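PDB 7KV2: RagB/SusD family nutrient uptake outer membrane protein from Bacteroides thetaiotaomicron, which probably binds beta-glucans at the cell surface, as a SusD-family glycan-binding protein of the outer membrane. Local coordinates for residues Gly213-Thr216 with Leu217-Tyr221; Asn123-Ile126 with Thr127-Trp131. All blocks are in the same frame, centred on the assembly; numbering follows the deposited sequence. Where two conformers were deposited one is given.

Interaction 1 (Gly213-Thr216 with Leu217-Tyr221)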
# COMPACT_ATOMS: atom_id res chain seq x y z
N GLY A 213 14.70 -1.20 -4.20
CA GLY A 213 14.11 -0.27 -3.21
C GLY A 213 14.34 1.17 -3.62
O GLY A 213 13.64 2.04 -3.11
N ARG A 214 15.35 1.45 -4.46
CA ARG A 214 15.64 2.83 -4.93
C ARG A 214 14.54 3.23 -5.91
O ARG A 214 13.99 2.34 -6.59
CB ARG A 214 17.02 2.98 -5.57
CG ARG A 214 18.21 2.73 -4.63
CD ARG A 214 18.55 3.89 -3.71
NE ARG A 214 19.88 3.78 -3.12
CZ ARG A 214 20.60 4.81 -2.70
NH1 ARG A 214 20.12 6.03 -2.76
NH2 ARG A 214 21.81 4.62 -2.23
N VAL A 215 14.23 4.52 -5.99
CA VAL A 215 13.33 5.06 -7.03
C VAL A 215 13.85 4.65 -8.41
O VAL A 215 15.09 4.72 -8.64
CB VAL A 215 13.22 6.58 -6.88
CG1 VAL A 215 12.44 7.21 -8.01
CG2 VAL A 215 12.60 6.93 -5.53
N THR A 216 12.93 4.26 -9.28
CA THR A 216 13.15 3.92 -10.69
C THR A 216 12.14 4.70 -11.54
O THR A 216 11.11 5.17 -10.99
CB THR A 216 12.98 2.42 -10.93
OG1 THR A 216 11.58 2.16 -10.73
CG2 THR A 216 13.88 1.62 -10.02
N LEU A 217 12.42 4.79 -12.84
CA LEU A 217 11.48 5.40 -13.80
C LEU A 217 10.15 4.65 -13.73
O LEU A 217 9.13 5.30 -13.74
CB LEU A 217 12.07 5.38 -15.22
CG LEU A 217 11.24 6.15 -16.26
CD1 LEU A 217 11.10 7.61 -15.90
CD2 LEU A 217 11.85 5.99 -17.64
N ALA A 218 10.15 3.31 -13.67
CA ALA A 218 8.89 2.53 -13.69
C ALA A 218 8.08 2.88 -12.45
O ALA A 218 6.83 2.99 -12.57
CB ALA A 218 9.14 1.06 -13.81
N MET A 219 8.74 3.05 -11.31
CA MET A 219 8.04 3.41 -10.05
C MET A 219 7.40 4.80 -10.25
O MET A 219 6.23 5.01 -9.92
CB MET A 219 8.99 3.39 -8.86
CG MET A 219 8.36 3.88 -7.59
SD MET A 219 8.60 5.69 -7.44
CE MET A 219 8.30 5.90 -5.69
N VAL A 220 8.13 5.72 -10.86
CA VAL A 220 7.62 7.10 -11.04
C VAL A 220 6.43 7.08 -12.00
O VAL A 220 5.44 7.75 -11.73
CB VAL A 220 8.76 8.02 -11.54
CG1 VAL A 220 8.26 9.31 -12.16
CG2 VAL A 220 9.73 8.31 -10.43
N TYR A 221 6.51 6.28 -13.06
CA TYR A 221 5.44 6.09 -14.07
C TYR A 221 4.18 5.59 -13.36
O TYR A 221 3.05 6.06 -13.62
CB TYR A 221 5.91 5.13 -15.14
CG TYR A 221 6.78 5.75 -16.21
CD1 TYR A 221 7.03 7.12 -16.29
CD2 TYR A 221 7.31 4.93 -17.20
CE1 TYR A 221 7.83 7.65 -17.30
CE2 TYR A 221 8.07 5.46 -18.24
CZ TYR A 221 8.34 6.81 -18.28
OH TYR A 221 9.07 7.29 -19.35

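Interaction 2 (Asn123-Ile126 with Thr127-Trp131)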
# COMPACT_ATOMS: atom_id res chain seq x y z
N ASN A 123 13.22 17.38 1.61
CA ASN A 123 13.53 18.84 1.59
C ASN A 123 14.97 19.08 2.07
O ASN A 123 15.67 19.94 1.46
CB ASN A 123 12.47 19.59 2.40
CG ASN A 123 11.14 19.65 1.68
OD1 ASN A 123 11.06 19.39 0.47
ND2 ASN A 123 10.12 20.09 2.41
N ASP A 124 15.42 18.37 3.11
CA ASP A 124 16.80 18.46 3.67
C ASP A 124 17.81 18.21 2.55
O ASP A 124 18.78 18.99 2.44
CB ASP A 124 17.10 17.45 4.77
CG ASP A 124 16.45 17.73 6.11
OD1 ASP A 124 16.03 18.87 6.35
OD2 ASP A 124 16.38 16.79 6.91
N VAL A 125 17.61 17.17 1.75
CA VAL A 125 18.55 16.82 0.64
C VAL A 125 18.60 17.96 -0.39
O VAL A 125 19.73 18.26 -0.88
CB VAL A 125 18.22 15.46 0.01
CG1 VAL A 125 18.94 15.26 -1.31
CG2 VAL A 125 18.57 14.34 0.99
N ILE A 126 17.46 18.54 -0.77
CA ILE A 126 17.44 19.65 -1.76
C ILE A 126 18.22 20.84 -1.17
O ILE A 126 18.95 21.51 -1.94
CB ILE A 126 16.00 20.04 -2.14
CG1 ILE A 126 15.24 18.88 -2.78
CG2 ILE A 126 15.99 21.28 -3.04
CD1 ILE A 126 15.96 18.22 -3.96
N THR A 127 18.06 21.09 0.12
CA THR A 127 18.74 22.20 0.85
C THR A 127 20.25 21.91 0.81
O THR A 127 20.99 22.73 0.26
CB THR A 127 18.16 22.39 2.26
OG1 THR A 127 16.82 22.87 2.10
CG2 THR A 127 18.93 23.38 3.11
N TYR A 128 20.67 20.73 1.25
CA TYR A 128 22.09 20.32 1.21
C TYR A 128 22.71 20.50 -0.18
O TYR A 128 23.85 20.98 -0.22
CB TYR A 128 22.27 18.88 1.67
CG TYR A 128 21.75 18.63 3.05
CD1 TYR A 128 21.56 19.66 3.95
CD2 TYR A 128 21.49 17.33 3.46
CE1 TYR A 128 21.11 19.40 5.24
CE2 TYR A 128 21.04 17.06 4.74
CZ TYR A 128 20.83 18.10 5.62
OH TYR A 128 20.43 17.79 6.88
N LEU A 129 22.01 20.14 -1.26
CA LEU A 129 22.53 20.26 -2.65
C LEU A 129 22.75 21.74 -3.05
O LEU A 129 23.57 21.97 -3.96
CB LEU A 129 21.59 19.56 -3.64
CG LEU A 129 21.70 18.03 -3.67
CD1 LEU A 129 20.48 17.39 -4.33
CD2 LEU A 129 22.98 17.59 -4.39
N ASP A 130 22.08 22.72 -2.43
CA ASP A 130 22.32 24.16 -2.74
C ASP A 130 23.66 24.62 -2.14
O ASP A 130 24.12 25.68 -2.53
CB ASP A 130 21.23 25.07 -2.19
CG ASP A 130 19.90 25.00 -2.91
OD1 ASP A 130 19.91 24.82 -4.13
OD2 ASP A 130 18.86 25.16 -2.24
N TRP A 131 24.22 23.88 -1.18
CA TRP A 131 25.46 24.20 -0.43
C TRP A 131 26.51 23.12 -0.68
O TRP A 131 27.32 22.89 0.23
CB TRP A 131 25.12 24.33 1.06
O HOH W 1 19.02 22.06 -4.42

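Interaction 1 (Gly213-Thr216 with Leu217-Tyr221)
Thr216 grips the first turn of helix 217-231 with two atoms. Its OG1 accepts from Met219 N at 3.0 Å, with an N-H...O angle of 157°, and its carbonyl O accepts from Val220 N, also at 3.0 Å. The hydroxyl is swung between the backbone N and the carbonyl carbon (chi1 68°), and this brings OG1 to the N-H of Met219; Met219 CB packs against the same oxygen at 3.4 Å. Thr216 is therefore the N-cap, and the flanking residues add a hydrophobic staple, in which Val215 CG1 reaches Val220 CG2 at 3.8 Å. With an alanine here the hydroxyl acceptor for Met219 N is gone, which would probably let the first turn fray. Away from this buried cap the fit is looser. Val215 CG1 comes no nearer to Met219 than 4.2 Å from SD, the two side chains crossing at a slant. Leu217, partly exposed, points away from the loop although its CB touches Thr216 C, and its CG sits 3.6 Å above one face of the Tyr221 ring, toward the rim. Helix 137-162 backs the staple, with Ala149 against both valines and Phe153 against Met219.

Interaction 2 (Asn123-Ile126 with Thr127-Trp131)
The Tyr128 ring lies with one face over the carbonyl of Asp124, whose O sits 3.0 Å above the ring plane and toward its rim, nearest CG. With CG of Tyr128 anti to its carbonyl carbon (chi1 -58°), the ring is laid back along the helix toward the preceding turn, where Asp124 CB approaches CZ at 3.9 Å. The Asp124 carboxylate points the same way as the ring, their planes 21° apart. Phe40 stacks on Tyr128, and Ile46 and Ala49 of helix 43-53 pack against it. The same Asp124 O also accepts from Tyr128 N at 2.8 Å, an almost straight bond (175°) in the carbonyl plane. All this belongs to the i to i+4 pattern of an alpha-helix, here late in helix 110-130 of the SusD fold, with Thr127 N bonded to Asn123 O and Leu129 N to Val125 O. Val125 and Leu129 run side by side, CG1 to CD1 4.0 Å. Farther along, the bonding shifts: Asp130 N reaches Ile126 O only weakly, at 3.4 Å, while its bond to Thr127 O measures 2.9 Å. Toward helix 137-162, Val125 and Ile126 touch Val147, and Asn123 OD1 accepts from Arg151 NH1.

From the N terminus, interaction 2 comes first, on consecutive turns of helix 110-130; the chain then passes through helices 137-162 and 183-200 before interaction 1 starts helix 217-231. The two stand in series, neither crossing nor enclosing the other, and as each is one continuous stretch, neither closes a long loop. The centres of interactions 1 and 2 lie about 21 Å apart and their nearest atoms about 9 Å apart. Helix 137-162 is their common neighbour: Val125 and Ile126 meet it at Val147, Val215 and Val220 at Ala149. Interaction 1 also faces helices 183-200 and 237-249, with the Ala218 side chain about 10 Å from the bound sodium ion, whereas interaction 2 joins helix 43-53.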